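Local coordinates for 433aa long hypothetical phosphoribosylglycinamide formyl transferase (Pyrococcus horikoshii, PDB 2DWC), which is of unknown function but has the build of an ATP-grasp protein with a PurT-like C-terminal part, and holds adenosine-5'-diphosphate in its pocket, at residues B[257-261]-B[332-336]; B[213-219]-B[271-277]. All coordinates share one frame; numbering follows the deposited sequence.

Contact 1. Residues B[257-261]-B[332-336]; sequences REVYR and DGYRL
R257 reaches from the helix to the turn before strand 334-337, its chain bending at chi3 so that the guanidinium lies beside D332 and Y334. NH2 of R257 comes 2.8 Å from the carbonyl O of D332, which lies off the guanidinium rim and close to level with it. NE of R257 and OD2 of D332 are 3.8 Å apart, a long salt bridge. The same NH2 also meets the rim of the Y334 ring at CE1. One water ties the two segments, donating to O of R257 and hydrogen-bonding to OH of Y334. Y260 makes the main apolar contact: its CB stands over the face of the Y334 ring, 3.9 Å from the centroid and 11° off the normal, a CH-pi contact. Its own ring receives CD2 of L336 over one face, while the two tyrosine planes meet obliquely at 59°. At R261 the aliphatic CB touches OH of Y334; the guanidinium instead grips E258 side-on. The short helical segment 257-261 and strand segment 334-336 run at 101° to each other, with Y260 also packing on K231 and P232 of neighbouring strand 225-238.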
loop_
_atom_site.group_PDB
_atom_site.type_symbol
_atom_site.label_atom_id
_atom_site.label_comp_id
_atom_site.label_asym_id
_atom_site.label_seq_id
_atom_site.Cartn_x
_atom_site.Cartn_y
_atom_site.Cartn_z
ATOM N N ARG B 257 -24.242 5.401 17.060
ATOM C CA ARG B 257 -23.791 6.421 17.995
ATOM C C ARG B 257 -23.460 5.826 19.372
ATOM O O ARG B 257 -22.597 6.346 20.095
ATOM C CB ARG B 257 -24.843 7.532 18.146
ATOM C CG ARG B 257 -25.206 8.193 16.826
ATOM C CD ARG B 257 -25.945 9.526 17.004
ATOM N NE ARG B 257 -25.001 10.594 17.326
ATOM C CZ ARG B 257 -24.808 11.105 18.543
ATOM N NH1 ARG B 257 -25.503 10.666 19.591
ATOM N NH2 ARG B 257 -23.886 12.041 18.715
ATOM N N GLU B 258 -24.163 4.779 19.758
ATOM C CA GLU B 258 -23.898 4.142 21.053
ATOM C C GLU B 258 -22.534 3.424 20.961
ATOM O O GLU B 258 -21.773 3.353 21.940
ATOM C CB GLU B 258 -25.007 3.141 21.369
ATOM C CG GLU B 258 -24.858 2.384 22.667
ATOM C CD GLU B 258 -25.124 3.251 23.916
ATOM O OE1 GLU B 258 -25.193 2.657 25.009
ATOM O OE2 GLU B 258 -25.250 4.495 23.805
ATOM N N VAL B 259 -22.243 2.882 19.781
ATOM C CA VAL B 259 -20.939 2.196 19.573
ATOM C C VAL B 259 -19.838 3.225 19.808
ATOM O O VAL B 259 -18.880 2.964 20.535
ATOM C CB VAL B 259 -20.853 1.610 18.129
ATOM C CG1 VAL B 259 -19.372 1.298 17.736
ATOM C CG2 VAL B 259 -21.682 0.339 18.056
ATOM N N TYR B 260 -19.973 4.416 19.227
ATOM C CA TYR B 260 -18.964 5.462 19.424
ATOM C C TYR B 260 -18.905 5.880 20.893
ATOM O O TYR B 260 -17.834 6.076 21.438
ATOM C CB TYR B 260 -19.255 6.722 18.590
ATOM C CG TYR B 260 -19.334 6.486 17.085
ATOM C CD1 TYR B 260 -20.153 7.275 16.268
ATOM C CD2 TYR B 260 -18.595 5.458 16.480
ATOM C CE1 TYR B 260 -20.237 7.045 14.897
ATOM C CE2 TYR B 260 -18.678 5.209 15.101
ATOM C CZ TYR B 260 -19.492 5.992 14.317
ATOM O OH TYR B 260 -19.610 5.694 12.975
ATOM N N ARG B 261 -20.062 6.030 21.541
ATOM C CA ARG B 261 -20.055 6.440 22.937
ATOM C C ARG B 261 -19.329 5.433 23.844
ATOM O O ARG B 261 -18.532 5.825 24.723
ATOM C CB ARG B 261 -21.527 6.617 23.419
ATOM C CG ARG B 261 -21.665 7.235 24.825
ATOM C CD ARG B 261 -23.124 7.160 25.349
ATOM N NE ARG B 261 -23.533 5.809 25.742
ATOM C CZ ARG B 261 -23.118 5.183 26.843
ATOM N NH1 ARG B 261 -22.268 5.781 27.678
ATOM N NH2 ARG B 261 -23.573 3.964 27.120
ATOM N N ASP B 332 -22.168 15.668 15.148
ATOM C CA ASP B 332 -22.918 15.451 16.380
ATOM C C ASP B 332 -22.031 15.239 17.599
ATOM O O ASP B 332 -22.329 14.394 18.453
ATOM C CB ASP B 332 -23.847 14.231 16.255
ATOM C CG ASP B 332 -24.752 14.285 15.024
ATOM O OD1 ASP B 332 -25.054 15.399 14.544
ATOM O OD2 ASP B 332 -25.179 13.207 14.542
ATOM N N GLY B 333 -20.943 15.994 17.685
ATOM C CA GLY B 333 -20.060 15.865 18.827
ATOM C C GLY B 333 -19.023 14.752 18.747
ATOM O O GLY B 333 -18.259 14.561 19.695
ATOM N N TYR B 334 -19.021 13.992 17.654
ATOM C CA TYR B 334 -18.029 12.928 17.481
ATOM C C TYR B 334 -17.121 13.260 16.297
ATOM O O TYR B 334 -17.589 13.724 15.242
ATOM C CB TYR B 334 -18.708 11.565 17.245
ATOM C CG TYR B 334 -19.273 10.910 18.497
ATOM C CD1 TYR B 334 -20.659 10.825 18.696
ATOM C CD2 TYR B 334 -18.419 10.436 19.520
ATOM C CE1 TYR B 334 -21.192 10.307 19.882
ATOM C CE2 TYR B 334 -18.946 9.904 20.712
ATOM C CZ TYR B 334 -20.332 9.853 20.888
ATOM O OH TYR B 334 -20.860 9.385 22.077
ATOM N N ARG B 335 -15.816 13.055 16.482
ATOM C CA ARG B 335 -14.846 13.290 15.425
ATOM C C ARG B 335 -14.803 11.936 14.687
ATOM O O ARG B 335 -14.350 10.923 15.233
ATOM C CB ARG B 335 -13.469 13.631 16.017
ATOM C CG ARG B 335 -12.534 14.375 15.054
ATOM C CD ARG B 335 -11.163 14.631 15.705
ATOM N NE ARG B 335 -10.201 15.437 14.921
ATOM C CZ ARG B 335 -9.386 14.968 13.969
ATOM N NH1 ARG B 335 -9.403 13.658 13.637
ATOM N NH2 ARG B 335 -8.517 15.805 13.379
ATOM N N LEU B 336 -15.352 11.918 13.467
ATOM C CA LEU B 336 -15.422 10.696 12.696
ATOM C C LEU B 336 -14.358 10.631 11.620
ATOM O O LEU B 336 -13.799 11.641 11.208
ATOM C CB LEU B 336 -16.823 10.557 12.024
ATOM C CG LEU B 336 -18.038 10.623 12.976
ATOM C CD1 LEU B 336 -19.297 10.278 12.185
ATOM C CD2 LEU B 336 -17.877 9.650 14.132
HETATM O O HOH W 1 -23.778 9.151 21.366
#

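Contact 2. Residues B[213-219]-B[271-277]; sequences ELAVRHF and GGLGIFG
R217 lays its side chain back across the turn that precedes strand 274-283. A bend at chi3 (55°) brings the guanidinium over G271, whose CA lies 3.3 Å above its plane and offset toward the rim. At the edge of the same group, NE of R217 donates to O of G272 at 2.8 Å, from above the carbonyl plane; NH2 adds a weak second bond to this oxygen. The arginine therefore bridges the strand pair and the exit of helix 253-270. F276 flanks its aliphatic part, CE1 lying 3.9 Å from CD of R217, and turns its ring edge to O of A215.

V216 and I275 share the other sheet face, CB of V216 resting 3.8 Å from CG1 of I275. With CG1 anti to its backbone N (chi1 -152°), I275 sends CD1 on to CB of L214. Farther along, the F219 and L273 side chains cross at about a right angle and touch through CE2 of F219 and CD1 of L273, 3.7 Å apart.

Backbone bonds fix this register. R217 and G274 exchange N-H...O bonds of 2.9 Å (R217 N to G274 O) and 3.0 Å (G274 N to R217 O), and F276 N donates to O of A215. V216-I275 is accordingly the adjacent non-hydrogen-bonded pair. L214 is the centre of an inverse gamma turn, within the irregular part of strand 209-219. This is an antiparallel pair, within the ATP-grasp part of the chain, of a mixed sheet that continues into later strands; it is entered through G271 and G272, both with positive phi, straight after helix 253-270.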
loop_
_atom_site.group_PDB
_atom_site.type_symbol
_atom_site.label_atom_id
_atom_site.label_comp_id
_atom_site.label_asym_id
_atom_site.label_seq_id
_atom_site.Cartn_x
_atom_site.Cartn_y
_atom_site.Cartn_z
ATOM N N GLU B 213 -15.035 -1.482 16.722
ATOM C CA GLU B 213 -14.922 -0.054 16.500
ATOM C C GLU B 213 -13.428 0.285 16.611
ATOM O O GLU B 213 -12.811 0.120 17.691
ATOM C CB GLU B 213 -15.718 0.748 17.540
ATOM C CG GLU B 213 -15.586 2.256 17.349
ATOM C CD GLU B 213 -15.923 2.722 15.933
ATOM O OE1 GLU B 213 -16.869 2.160 15.347
ATOM O OE2 GLU B 213 -15.262 3.664 15.406
ATOM N N LEU B 214 -12.859 0.777 15.502
ATOM C CA LEU B 214 -11.419 1.076 15.444
ATOM C C LEU B 214 -11.082 2.474 15.892
ATOM O O LEU B 214 -10.506 3.265 15.136
ATOM C CB LEU B 214 -10.944 0.828 14.004
ATOM C CG LEU B 214 -11.089 -0.641 13.577
ATOM C CD1 LEU B 214 -10.965 -0.741 12.030
ATOM C CD2 LEU B 214 -10.022 -1.510 14.298
ATOM N N ALA B 215 -11.446 2.802 17.141
ATOM C CA ALA B 215 -11.179 4.148 17.685
ATOM C C ALA B 215 -9.665 4.436 17.722
ATOM O O ALA B 215 -8.869 3.584 18.118
ATOM C CB ALA B 215 -11.745 4.250 19.102
ATOM N N VAL B 216 -9.265 5.610 17.270
ATOM C CA VAL B 216 -7.837 5.950 17.321
ATOM C C VAL B 216 -7.587 7.216 18.113
ATOM O O VAL B 216 -8.204 8.260 17.857
ATOM C CB VAL B 216 -7.226 6.061 15.858
ATOM C CG1 VAL B 216 -7.962 7.108 14.997
ATOM C CG2 VAL B 216 -5.737 6.448 15.923
ATOM N N ARG B 217 -6.684 7.110 19.107
ATOM C CA ARG B 217 -6.278 8.242 19.942
ATOM C C ARG B 217 -5.051 8.855 19.295
ATOM O O ARG B 217 -4.084 8.168 19.026
ATOM C CB ARG B 217 -5.936 7.763 21.355
ATOM C CG ARG B 217 -7.230 7.498 22.207
ATOM C CD ARG B 217 -6.951 6.891 23.579
ATOM N NE ARG B 217 -6.007 7.745 24.296
ATOM C CZ ARG B 217 -6.355 8.774 25.059
ATOM N NH1 ARG B 217 -7.644 9.088 25.222
ATOM N NH2 ARG B 217 -5.422 9.469 25.672
ATOM N N HIS B 218 -5.052 10.160 19.083
ATOM C CA HIS B 218 -3.909 10.783 18.394
ATOM C C HIS B 218 -3.937 12.279 18.708
ATOM O O HIS B 218 -4.915 12.770 19.269
ATOM C CB HIS B 218 -4.088 10.580 16.866
ATOM C CG HIS B 218 -5.341 11.223 16.328
ATOM N ND1 HIS B 218 -5.364 12.493 15.789
ATOM C CD2 HIS B 218 -6.609 10.755 16.236
ATOM C CE1 HIS B 218 -6.592 12.772 15.372
ATOM N NE2 HIS B 218 -7.365 11.732 15.631
ATOM N N PHE B 219 -2.861 12.978 18.350
ATOM C CA PHE B 219 -2.787 14.425 18.570
ATOM C C PHE B 219 -3.565 15.162 17.502
ATOM O O PHE B 219 -3.601 14.753 16.327
ATOM C CB PHE B 219 -1.342 14.929 18.472
ATOM C CG PHE B 219 -0.487 14.567 19.666
ATOM C CD1 PHE B 219 -0.812 15.036 20.950
ATOM C CD2 PHE B 219 0.601 13.698 19.520
ATOM C CE1 PHE B 219 -0.075 14.639 22.071
ATOM C CE2 PHE B 219 1.346 13.290 20.638
ATOM C CZ PHE B 219 0.998 13.769 21.927
ATOM N N GLY B 271 -6.260 5.087 27.569
ATOM C CA GLY B 271 -5.316 6.162 27.299
ATOM C C GLY B 271 -4.256 5.850 26.244
ATOM O O GLY B 271 -4.441 4.916 25.463
ATOM N N GLY B 272 -3.175 6.639 26.238
ATOM C CA GLY B 272 -2.083 6.435 25.289
ATOM C C GLY B 272 -2.373 6.986 23.908
ATOM O O GLY B 272 -3.236 7.853 23.721
ATOM N N LEU B 273 -1.632 6.497 22.910
ATOM C CA LEU B 273 -1.887 6.894 21.508
ATOM C C LEU B 273 -1.940 5.605 20.694
ATOM O O LEU B 273 -1.231 4.664 21.004
ATOM C CB LEU B 273 -0.753 7.735 20.895
ATOM C CG LEU B 273 -0.406 9.066 21.568
ATOM C CD1 LEU B 273 0.810 9.676 20.833
ATOM C CD2 LEU B 273 -1.647 10.002 21.495
ATOM N N GLY B 274 -2.783 5.570 19.669
ATOM C CA GLY B 274 -2.867 4.377 18.836
ATOM C C GLY B 274 -4.293 3.964 18.523
ATOM O O GLY B 274 -5.260 4.538 19.048
ATOM N N ILE B 275 -4.437 2.999 17.635
ATOM C CA ILE B 275 -5.777 2.510 17.327
ATOM C C ILE B 275 -6.122 1.347 18.275
ATOM O O ILE B 275 -5.236 0.599 18.720
ATOM C CB ILE B 275 -5.856 2.131 15.845
ATOM C CG1 ILE B 275 -7.312 2.291 15.376
ATOM C CG2 ILE B 275 -5.337 0.767 15.632
ATOM C CD1 ILE B 275 -7.375 2.516 13.937
ATOM N N PHE B 276 -7.418 1.193 18.565
ATOM C CA PHE B 276 -7.911 0.160 19.457
ATOM C C PHE B 276 -8.998 -0.604 18.714
ATOM O O PHE B 276 -9.750 -0.007 17.956
ATOM C CB PHE B 276 -8.576 0.807 20.706
ATOM C CG PHE B 276 -7.611 1.488 21.642
ATOM C CD1 PHE B 276 -7.074 2.733 21.330
ATOM C CD2 PHE B 276 -7.232 0.879 22.834
ATOM C CE1 PHE B 276 -6.158 3.366 22.199
ATOM C CE2 PHE B 276 -6.314 1.513 23.723
ATOM C CZ PHE B 276 -5.787 2.751 23.390
ATOM N N GLY B 277 -9.085 -1.907 18.919
ATOM C CA GLY B 277 -10.154 -2.654 18.277
ATOM C C GLY B 277 -11.155 -2.936 19.413
ATOM O O GLY B 277 -11.016 -3.903 20.170
#

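Overall arrangement
Helix 253-270 links the two contacts: its earlier part supplies 257-261 to contact 1, and its end runs into 271-277 of contact 2. Their centres lie about 14 Å apart, and both involve strands of the same mixed sheet. They meet directly where CE2 of Y260 and CG1 of V259 each pack 3.6 Å from OE1 of E213, and again where NH1 of R335 lies 3.4 Å from CE1 of H218. T228 bridges them as well, hydrogen-bonding to both R335 and H218. Contact 2 is buried, whereas contact 1 lies at the surface. G277 of contact 2 lies about 11 Å from the bound adenosine-5'-diphosphate; none of the pocket residues belongs to either contact.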